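Local atomic coordinates of hypothetical protein Atu1826 (Agrobacterium tumefaciens, PDB entry 2I3D), a protein that is of unknown function but is probably an alpha/beta hydrolase, with a sequence related in part to the X-Pro dipeptidyl-peptidase family. Residues 52-57 against 88-93; 95-98 against 102-105; 193-196 against 201-204; 230-233 against 237-240. All coordinates share one frame; numbering follows the deposited sequence. Where two conformers were deposited one is given.

Interaction 1: residues 52-57 against 88-93; sequences ILHPHP and RSIGRS
The side chain of I90 lies against the imidazole of H54, and this is the tight, buried part of the contact. I90 CG1 arrives at the ring's edge, close to its plane, 3.8 Å from H54 CE1. The branch methyl CG2 of I90 sits 4.0 Å from H54 NE2, so the isoleucine straddles the CE1-NE2 side of the ring. With chi1 at 71°, CG of H54 is tucked between its own N and carbonyl carbon, which sets the imidazole beside I90 of the 88-93 loop. There both nitrogens are engaged: H54 ND1 donates to P55 O over 2.7 Å, meeting a lone pair in the carbonyl plane, and NE2 takes the backbone N-H of F87. V68 of helix 66-77 also touches the H54 side chain.

The P57 end packs as closely but buries less surface and lies nearer solvent. The I90 and P57 side chains cross at about a right angle, with I90 CD1 3.7 Å from CB and 3.8 Å from CG of the partly exposed proline. Beyond I90 the chain turns outward in a type II' beta turn, closed by S93 N to I90 O at 2.9 Å, with G91 and R92 exposed at its corner.

In alpha/beta hydrolases the loop after this strand commonly helps form the oxyanion hole, and 54-57 may be its counterpart here. No hydrogen bond crosses between the segments: the isoleucine supplies an apolar wall at the edge of an imidazole whose rotation is fixed by the bonds at its two nitrogens.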
loop_
_atom_site.group_PDB
_atom_site.type_symbol
_atom_site.label_atom_id
_atom_site.label_comp_id
_atom_site.label_asym_id
_atom_site.label_seq_id
_atom_site.Cartn_x
_atom_site.Cartn_y
_atom_site.Cartn_z
ATOM N N ILE B 52 1.819 -9.835 -12.276
ATOM C CA ILE B 52 2.213 -8.695 -11.424
ATOM C C ILE B 52 2.669 -9.221 -10.060
ATOM O O ILE B 52 1.893 -9.985 -9.412
ATOM C CB ILE B 52 1.024 -7.696 -11.210
ATOM C CG1 ILE B 52 0.191 -7.534 -12.491
ATOM C CG2 ILE B 52 1.561 -6.356 -10.641
ATOM C CD1 ILE B 52 0.927 -6.905 -13.672
ATOM N N LEU B 53 3.878 -8.814 -9.620
ATOM C CA LEU B 53 4.538 -9.385 -8.440
ATOM C C LEU B 53 4.756 -8.336 -7.357
ATOM O O LEU B 53 5.195 -7.228 -7.648
ATOM C CB LEU B 53 5.881 -10.045 -8.847
ATOM C CG LEU B 53 5.698 -11.139 -9.911
ATOM C CD1 LEU B 53 7.046 -11.639 -10.472
ATOM C CD2 LEU B 53 4.823 -12.281 -9.351
ATOM N N HIS B 54 4.428 -8.682 -6.107
ATOM C CA HIS B 54 4.393 -7.682 -5.022
ATOM C C HIS B 54 5.682 -7.607 -4.163
ATOM O O HIS B 54 6.583 -8.468 -4.293
ATOM C CB HIS B 54 3.122 -7.911 -4.163
ATOM C CG HIS B 54 3.169 -9.151 -3.318
ATOM N ND1 HIS B 54 3.962 -9.271 -2.197
ATOM C CD2 HIS B 54 2.444 -10.301 -3.393
ATOM C CE1 HIS B 54 3.741 -10.449 -1.625
ATOM N NE2 HIS B 54 2.816 -11.086 -2.320
ATOM N N PRO B 55 5.811 -6.573 -3.303
ATOM C CA PRO B 55 6.960 -6.457 -2.409
ATOM C C PRO B 55 7.086 -7.498 -1.311
ATOM O O PRO B 55 6.153 -8.292 -1.051
ATOM C CB PRO B 55 6.788 -5.068 -1.745
ATOM C CG PRO B 55 5.958 -4.293 -2.750
ATOM C CD PRO B 55 4.978 -5.345 -3.296
ATOM N N HIS B 56 8.232 -7.441 -0.636
ATOM C CA HIS B 56 8.466 -8.304 0.529
ATOM C C HIS B 56 7.481 -7.927 1.655
ATOM O O HIS B 56 7.114 -6.753 1.802
ATOM C CB HIS B 56 9.889 -8.072 1.007
ATOM C CG HIS B 56 10.385 -9.091 1.968
ATOM N ND1 HIS B 56 10.040 -9.084 3.304
ATOM C CD2 HIS B 56 11.266 -10.106 1.800
ATOM C CE1 HIS B 56 10.672 -10.079 3.913
ATOM N NE2 HIS B 56 11.415 -10.716 3.018
ATOM N N PRO B 57 7.053 -8.912 2.461
ATOM C CA PRO B 57 6.183 -8.529 3.605
ATOM C C PRO B 57 6.786 -7.533 4.608
ATOM O O PRO B 57 6.020 -6.844 5.332
ATOM C CB PRO B 57 5.854 -9.863 4.281
ATOM C CG PRO B 57 6.913 -10.841 3.797
ATOM C CD PRO B 57 7.252 -10.371 2.358
ATOM N N ARG B 88 3.645 -17.217 -1.399
ATOM C CA ARG B 88 3.516 -18.115 -0.214
ATOM C C ARG B 88 3.644 -17.339 1.089
ATOM O O ARG B 88 4.545 -16.470 1.228
ATOM C CB ARG B 88 4.587 -19.222 -0.235
ATOM C CG ARG B 88 6.031 -18.716 -0.168
ATOM C CD ARG B 88 7.044 -19.864 -0.435
ATOM N NE ARG B 88 6.826 -20.493 -1.731
ATOM C CZ ARG B 88 7.309 -21.693 -2.064
ATOM N NH1 ARG B 88 8.064 -22.348 -1.182
ATOM N NH2 ARG B 88 7.058 -22.220 -3.264
ATOM N N SER B 89 2.737 -17.669 2.029
ATOM C CA SER B 89 2.654 -17.116 3.411
ATOM C C SER B 89 1.854 -15.820 3.484
ATOM O O SER B 89 1.465 -15.427 4.578
ATOM C CB SER B 89 4.011 -16.891 4.062
ATOM O OG SER B 89 4.545 -15.598 3.731
ATOM N N ILE B 90 1.642 -15.142 2.344
ATOM C CA ILE B 90 0.932 -13.848 2.316
ATOM C C ILE B 90 -0.598 -14.056 2.099
ATOM O O ILE B 90 -1.028 -14.815 1.221
ATOM C CB ILE B 90 1.524 -12.958 1.168
ATOM C CG1 ILE B 90 3.083 -12.904 1.206
ATOM C CG2 ILE B 90 0.829 -11.574 1.110
ATOM C CD1 ILE B 90 3.696 -12.318 2.456
ATOM N N GLY B 91 -1.416 -13.379 2.898
ATOM C CA GLY B 91 -2.878 -13.534 2.789
ATOM C C GLY B 91 -3.295 -14.978 3.028
ATOM O O GLY B 91 -2.895 -15.591 4.006
ATOM N N ARG B 92 -4.028 -15.546 2.087
ATOM C CA ARG B 92 -4.456 -16.933 2.178
ATOM C C ARG B 92 -3.494 -17.899 1.480
ATOM O O ARG B 92 -3.727 -19.124 1.428
ATOM C CB ARG B 92 -5.853 -17.065 1.589
ATOM C CG ARG B 92 -6.940 -16.334 2.377
ATOM C CD ARG B 92 -8.167 -16.281 1.477
ATOM N NE ARG B 92 -9.396 -15.711 2.036
ATOM C CZ ARG B 92 -10.523 -16.415 2.211
ATOM N NH1 ARG B 92 -10.549 -17.723 1.925
ATOM N NH2 ARG B 92 -11.618 -15.831 2.692
ATOM N N SER B 93 -2.415 -17.379 0.888
ATOM C CA SER B 93 -1.446 -18.298 0.294
ATOM C C SER B 93 -0.725 -19.068 1.403
ATOM O O SER B 93 -0.254 -18.491 2.365
ATOM C CB SER B 93 -0.465 -17.537 -0.596
ATOM O OG SER B 93 -1.162 -17.048 -1.740
#

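Interaction 2: residues 95-98 against 102-105; sequences GEFD and GELS
D98 OD1 is gripped by two backbone N-H groups: G102 N donates to its syn lone pair at 2.9 Å, and G100 N, two residues after the aspartate, completes an Asx turn. The carboxylate is thereby fastened to the N-terminal start of helix 101-117. A second bond runs the other way. E103 reaches back from the helix, its chain bent at chi2 (85°), and OE2 accepts from D98 N at 2.9 Å in a nearly straight bond (173°), again through the syn lone pair.

The same carboxylate lies flat over the F97 ring. The two planes are only 16° apart, with OE2 above the middle of the ring and 3.4 Å from F97 CG; E103 CG makes a CH-pi contact with that ring, 4.1 Å from its centroid. F131 meets both F97 and E103, and R88 forms a weak, long ion pair with D98.

E103 OE1 stands 2.7 Å from D98 O and 3.2 Å from D98 OD1. Gathering two acids and a carbonyl in so small a volume would tend to raise the proton affinity of one carboxylate, while the N-H donors of D98, G100 and G102 probably offset part of that charge.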
loop_
_atom_site.group_PDB
_atom_site.type_symbol
_atom_site.label_atom_id
_atom_site.label_comp_id
_atom_site.label_asym_id
_atom_site.label_seq_id
_atom_site.Cartn_x
_atom_site.Cartn_y
_atom_site.Cartn_z
ATOM N N GLY B 95 2.118 -21.848 3.137
ATOM C CA GLY B 95 3.556 -21.968 3.164
ATOM C C GLY B 95 4.239 -20.874 3.923
ATOM O O GLY B 95 3.573 -20.027 4.536
ATOM N N GLU B 96 5.574 -20.944 3.916
ATOM C CA GLU B 96 6.457 -20.041 4.634
ATOM C C GLU B 96 7.226 -19.189 3.627
ATOM O O GLU B 96 7.737 -19.723 2.632
ATOM C CB GLU B 96 7.489 -20.841 5.445
ATOM C CG GLU B 96 6.949 -21.527 6.696
ATOM C CD GLU B 96 8.052 -21.748 7.737
ATOM O OE1 GLU B 96 9.177 -22.111 7.341
ATOM O OE2 GLU B 96 7.806 -21.552 8.946
ATOM N N PHE B 97 7.368 -17.908 3.924
ATOM C CA PHE B 97 8.160 -17.070 3.040
ATOM C C PHE B 97 9.624 -17.517 3.104
ATOM O O PHE B 97 10.085 -18.020 4.136
ATOM C CB PHE B 97 7.967 -15.612 3.421
ATOM C CG PHE B 97 8.208 -14.639 2.278
ATOM C CD1 PHE B 97 7.159 -14.287 1.393
ATOM C CD2 PHE B 97 9.471 -14.075 2.115
ATOM C CE1 PHE B 97 7.391 -13.372 0.343
ATOM C CE2 PHE B 97 9.721 -13.190 1.108
ATOM C CZ PHE B 97 8.684 -12.813 0.221
ATOM N N ASP B 98 10.331 -17.444 1.987
ATOM C CA ASP B 98 11.746 -17.732 2.009
ATOM C C ASP B 98 12.514 -16.674 1.219
ATOM O O ASP B 98 11.916 -15.718 0.724
ATOM C CB ASP B 98 12.038 -19.171 1.569
ATOM C CG ASP B 98 11.745 -19.433 0.103
ATOM O OD1 ASP B 98 12.107 -18.601 -0.754
ATOM O OD2 ASP B 98 11.175 -20.494 -0.210
ATOM N N GLY B 102 11.596 -19.882 -3.305
ATOM C CA GLY B 102 10.186 -20.303 -3.271
ATOM C C GLY B 102 9.270 -19.338 -4.015
ATOM O O GLY B 102 8.324 -19.733 -4.689
ATOM N N GLU B 103 9.547 -18.046 -3.888
ATOM C CA GLU B 103 8.671 -17.060 -4.500
ATOM C C GLU B 103 8.831 -17.071 -6.006
ATOM O O GLU B 103 7.839 -16.900 -6.741
ATOM C CB GLU B 103 8.929 -15.678 -3.880
ATOM C CG GLU B 103 8.349 -15.609 -2.414
ATOM C CD GLU B 103 9.316 -16.156 -1.381
ATOM O OE1 GLU B 103 10.536 -15.975 -1.568
ATOM O OE2 GLU B 103 8.860 -16.725 -0.371
ATOM N N LEU B 104 10.061 -17.366 -6.477
ATOM C CA LEU B 104 10.251 -17.562 -7.901
ATOM C C LEU B 104 9.451 -18.791 -8.382
ATOM O O LEU B 104 8.797 -18.722 -9.414
ATOM C CB LEU B 104 11.739 -17.738 -8.254
ATOM C CG LEU B 104 12.015 -18.026 -9.738
ATOM C CD1 LEU B 104 11.496 -16.950 -10.683
ATOM C CD2 LEU B 104 13.536 -18.195 -9.945
ATOM N N SER B 105 9.451 -19.877 -7.604
ATOM C CA SER B 105 8.651 -21.059 -7.954
ATOM C C SER B 105 7.174 -20.739 -7.990
ATOM O O SER B 105 6.475 -21.176 -8.915
ATOM C CB SER B 105 8.939 -22.215 -6.997
ATOM O OG SER B 105 10.286 -22.596 -7.255
#

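Interaction 3: residues 193-196 against 201-204; sequences KLKT and LITH
I202 opens strand 202-207 by pressing its side chain into the last turns of helix 184-195. Its CG1 meets L194 CB at 3.7 Å, and CD1 follows on toward L194 CD1 at 4.1 Å. This is the buried part of the contact: I173 of the neighbouring strand touches both residues, and V191 of the helix also reaches I202. K195 passes at a slant over the solvent side of I202. Its chain is extended beyond CG, so the methylenes run past the isoleucine with CG 4.1 Å from I202 CB, and K195 CE comes to 3.3 Å from I202 O.

T203 faces the other way, and its backbone pairs with strand 171-176. H204 then brings the chain back to the helix side. Its CB is 4.0 Å from K195 NZ, but the two polar ends meet through solvent: water 1 accepts from K195 NZ at 2.9 Å and lies 2.7 Å from H204 ND1, in the plane of the imidazole. CG of H204 is anti to its backbone N (chi1 175°), which carries the ring on past the lysine, where V187, N188 and V191 of helix 184-195 flank it.

An apolar interior thus passes into a water-bridged outer side. Strand 171-176, helix 184-195 and strand 202-207 make a beta-alpha-beta crossover, the repeating element of the alpha/beta hydrolase fold, and here it packs the helix on the strand that is outermost in this chain's sheet.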
loop_
_atom_site.group_PDB
_atom_site.type_symbol
_atom_site.label_atom_id
_atom_site.label_comp_id
_atom_site.label_asym_id
_atom_site.label_seq_id
_atom_site.Cartn_x
_atom_site.Cartn_y
_atom_site.Cartn_z
ATOM N N LYS B 193 25.083 -1.508 -16.052
ATOM C CA LYS B 193 25.477 -2.872 -16.439
ATOM C C LYS B 193 24.572 -3.408 -17.561
ATOM O O LYS B 193 25.044 -3.891 -18.580
ATOM C CB LYS B 193 25.476 -3.794 -15.194
ATOM C CG LYS B 193 25.547 -5.284 -15.443
ATOM C CD LYS B 193 26.895 -5.632 -16.004
ATOM C CE LYS B 193 26.976 -7.125 -16.272
ATOM N NZ LYS B 193 28.202 -7.482 -17.049
ATOM N N LEU B 194 23.254 -3.245 -17.400
ATOM C CA LEU B 194 22.321 -3.776 -18.382
ATOM C C LEU B 194 22.469 -3.054 -19.710
ATOM O O LEU B 194 22.268 -3.681 -20.754
ATOM C CB LEU B 194 20.873 -3.657 -17.899
ATOM C CG LEU B 194 20.604 -4.517 -16.657
ATOM C CD1 LEU B 194 19.106 -4.417 -16.267
ATOM C CD2 LEU B 194 21.082 -5.984 -16.844
ATOM N N LYS B 195 22.828 -1.774 -19.669
ATOM C CA LYS B 195 22.933 -0.945 -20.896
ATOM C C LYS B 195 24.138 -1.350 -21.757
ATOM O O LYS B 195 24.238 -0.973 -22.942
ATOM C CB LYS B 195 22.907 0.566 -20.575
ATOM C CG LYS B 195 21.505 0.999 -20.044
ATOM C CD LYS B 195 21.337 2.523 -19.863
ATOM C CE LYS B 195 19.805 2.922 -19.847
ATOM N NZ LYS B 195 19.620 4.355 -19.415
ATOM N N THR B 196 25.032 -2.176 -21.220
ATOM C CA THR B 196 26.150 -2.710 -22.023
ATOM C C THR B 196 25.742 -3.879 -22.919
ATOM O O THR B 196 26.548 -4.369 -23.723
ATOM C CB THR B 196 27.333 -3.190 -21.144
ATOM O OG1 THR B 196 26.941 -4.346 -20.399
ATOM C CG2 THR B 196 27.782 -2.079 -20.193
ATOM N N LEU B 201 16.778 -2.468 -25.194
ATOM C CA LEU B 201 16.792 -1.084 -24.692
ATOM C C LEU B 201 16.207 -1.115 -23.287
ATOM O O LEU B 201 15.040 -1.556 -23.083
ATOM C CB LEU B 201 15.887 -0.182 -25.553
ATOM C CG LEU B 201 15.809 1.284 -25.078
ATOM C CD1 LEU B 201 17.191 1.938 -25.132
ATOM C CD2 LEU B 201 14.827 2.100 -25.902
ATOM N N ILE B 202 17.015 -0.626 -22.353
ATOM C CA ILE B 202 16.584 -0.378 -20.969
ATOM C C ILE B 202 16.100 1.072 -20.882
ATOM O O ILE B 202 16.887 2.019 -21.118
ATOM C CB ILE B 202 17.712 -0.646 -19.925
ATOM C CG1 ILE B 202 18.189 -2.099 -19.999
ATOM C CG2 ILE B 202 17.229 -0.326 -18.514
ATOM C CD1 ILE B 202 17.136 -3.164 -19.668
ATOM N N THR B 203 14.815 1.252 -20.605
ATOM C CA THR B 203 14.262 2.606 -20.402
ATOM C C THR B 203 14.309 2.813 -18.892
ATOM O O THR B 203 13.666 2.062 -18.141
ATOM C CB THR B 203 12.820 2.707 -20.949
ATOM O OG1 THR B 203 12.885 2.600 -22.387
ATOM C CG2 THR B 203 12.176 4.049 -20.568
ATOM N N HIS B 204 15.096 3.787 -18.451
ATOM C CA HIS B 204 15.305 3.992 -17.027
ATOM C C HIS B 204 14.839 5.394 -16.651
ATOM O O HIS B 204 15.455 6.392 -17.075
ATOM C CB HIS B 204 16.773 3.841 -16.666
ATOM C CG HIS B 204 17.067 4.167 -15.241
ATOM N ND1 HIS B 204 18.291 4.645 -14.805
ATOM C CD2 HIS B 204 16.282 4.069 -14.136
ATOM C CE1 HIS B 204 18.246 4.820 -13.488
ATOM N NE2 HIS B 204 17.047 4.467 -13.060
HETATM O O HOH W 1 20.191 5.187 -16.717
#

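Interaction 4: residues 230-233 against 237-240; sequences DRRL and LVPE. With MG (magnesium ion), chain G.
L237 and V238 lay methyl groups over the guanidinium faces of R231 and R232, where the chain leaving helix 218-233 folds back on the helix end. L237 takes R231: its CD2 stands over one face of the guanidinium, offset toward the rim and 3.7 Å from R231 NH2, while CD1 of the leucine rests 3.8 Å from R231 CB. V238 takes R232 in the same manner, with CG2 over a face and only 3.2 Å from R232 NE. The bend of R232 at chi2 (-77°) brings its CD to 3.7 Å from L237 O, and the one at chi3 (-51°) then turns the guanidinium beneath V238 CG2.

The charged ends find their polar partners outside these segments. R231 NE forms a salt bridge with E236, in the connection between the two segments; R232 bonds to Y228 OH through NH1 and to E147 O through NH2.

Metal coordination is confined to the end of 237-240. E240 OE2 binds the magnesium ion at 2.2 Å, and four waters also bind it. Two of these waters reach back to the protein: water 3 donates to E240 OE1 at 2.7 Å and water 2 to P239 O at 3.2 Å.

The chemistry is thus divided. Aliphatic carbons lie over the flat faces of the arginines while their N-H groups remain available for in-chain acceptors, and a magnesium ion bound here by one carboxylate oxygen and four waters is consistent with a peripheral site on the surface.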
loop_
_atom_site.group_PDB
_atom_site.type_symbol
_atom_site.label_atom_id
_atom_site.label_comp_id
_atom_site.label_asym_id
_atom_site.label_seq_id
_atom_site.Cartn_x
_atom_site.Cartn_y
_atom_site.Cartn_z
ATOM N N ASP B 230 2.285 2.004 -23.576
ATOM C CA ASP B 230 1.672 2.526 -24.798
ATOM C C ASP B 230 2.674 2.668 -25.922
ATOM O O ASP B 230 2.399 2.253 -27.076
ATOM C CB ASP B 230 0.941 3.842 -24.503
ATOM C CG ASP B 230 -0.406 3.594 -23.830
ATOM O OD1 ASP B 230 -0.904 2.421 -23.857
ATOM O OD2 ASP B 230 -0.968 4.545 -23.264
ATOM N N ARG B 231 3.848 3.209 -25.592
ATOM C CA ARG B 231 4.893 3.290 -26.613
ATOM C C ARG B 231 5.341 1.907 -27.089
ATOM O O ARG B 231 5.471 1.663 -28.306
ATOM C CB ARG B 231 6.053 4.164 -26.142
ATOM C CG ARG B 231 5.637 5.638 -26.126
ATOM C CD ARG B 231 6.732 6.558 -25.570
ATOM N NE ARG B 231 7.854 6.758 -26.499
ATOM C CZ ARG B 231 8.959 7.410 -26.164
ATOM N NH1 ARG B 231 9.067 7.979 -24.927
ATOM N NH2 ARG B 231 9.925 7.565 -27.086
ATOM N N ARG B 232 5.525 0.975 -26.150
ATOM C CA ARG B 232 5.958 -0.386 -26.536
ATOM C C ARG B 232 4.873 -1.029 -27.393
ATOM O O ARG B 232 5.205 -1.691 -28.370
ATOM C CB ARG B 232 6.247 -1.226 -25.268
ATOM C CG ARG B 232 7.576 -0.882 -24.570
ATOM C CD ARG B 232 8.780 -1.468 -25.312
ATOM N NE ARG B 232 8.660 -2.914 -25.601
ATOM C CZ ARG B 232 9.124 -3.897 -24.806
ATOM N NH1 ARG B 232 9.687 -3.630 -23.623
ATOM N NH2 ARG B 232 8.989 -5.163 -25.174
ATOM N N LEU B 233 3.588 -0.870 -27.042
ATOM C CA LEU B 233 2.532 -1.469 -27.896
ATOM C C LEU B 233 2.473 -0.845 -29.290
ATOM O O LEU B 233 1.924 -1.456 -30.222
ATOM C CB LEU B 233 1.186 -1.338 -27.193
ATOM C CG LEU B 233 1.125 -2.201 -25.925
ATOM C CD1 LEU B 233 -0.158 -1.898 -25.151
ATOM C CD2 LEU B 233 1.262 -3.702 -26.251
ATOM N N LEU B 237 10.698 1.818 -28.569
ATOM C CA LEU B 237 11.506 1.536 -27.373
ATOM C C LEU B 237 12.047 0.086 -27.315
ATOM O O LEU B 237 12.245 -0.485 -26.245
ATOM C CB LEU B 237 10.726 1.913 -26.100
ATOM C CG LEU B 237 10.294 3.378 -26.075
ATOM C CD1 LEU B 237 9.592 3.610 -24.752
ATOM C CD2 LEU B 237 11.526 4.333 -26.212
ATOM N N VAL B 238 12.208 -0.516 -28.496
ATOM C CA VAL B 238 12.938 -1.734 -28.645
ATOM C C VAL B 238 13.838 -1.527 -29.893
ATOM O O VAL B 238 13.427 -0.872 -30.861
ATOM C CB VAL B 238 11.984 -2.880 -28.894
ATOM C CG1 VAL B 238 12.706 -4.171 -29.264
ATOM C CG2 VAL B 238 11.146 -3.137 -27.676
ATOM N N PRO B 239 15.053 -2.058 -29.864
ATOM C CA PRO B 239 15.974 -1.879 -30.977
ATOM C C PRO B 239 15.463 -2.476 -32.289
ATOM O O PRO B 239 14.635 -3.388 -32.289
ATOM C CB PRO B 239 17.260 -2.591 -30.496
ATOM C CG PRO B 239 17.134 -2.648 -28.992
ATOM C CD PRO B 239 15.668 -2.780 -28.732
ATOM N N GLU B 240 15.963 -1.964 -33.404
ATOM C CA GLU B 240 15.595 -2.537 -34.734
ATOM C C GLU B 240 16.021 -3.998 -34.874
ATOM O O GLU B 240 16.967 -4.412 -34.175
ATOM C CB GLU B 240 16.284 -1.692 -35.827
ATOM C CG GLU B 240 15.668 -0.297 -35.944
ATOM C CD GLU B 240 14.154 -0.363 -36.055
ATOM O OE1 GLU B 240 13.686 -0.775 -37.152
ATOM O OE2 GLU B 240 13.439 -0.029 -35.056
HETATM MG MG MG G . 11.331 -0.604 -34.685
HETATM O O HOH W 2 11.953 -2.223 -33.692
HETATM O O HOH W 3 11.192 -1.631 -36.612
HETATM O O HOH W 4 9.563 -1.001 -34.114
HETATM O O HOH W 5 10.768 1.329 -35.772
#

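The contacts form two neighbourhoods. Interactions 1 and 2 have centres about 9 Å apart and touch where R88 and S89 pack on the 95-98 loop and on G102; P57 and S89 also meet F97. Interactions 3 and 4 lie about 14 Å apart, centre to centre, joined by L201 packing on L237 and P239. Between interactions 1 and 3 the centres are about 28 Å apart, although both reach the same central sheet. H54 and E103 lie close to what is probably the nucleophile elbow around S130, which would put interactions 1 and 2 beside the putative active site. The magnesium ion belongs to interaction 4, whose centre is about 31 Å from that of interaction 1.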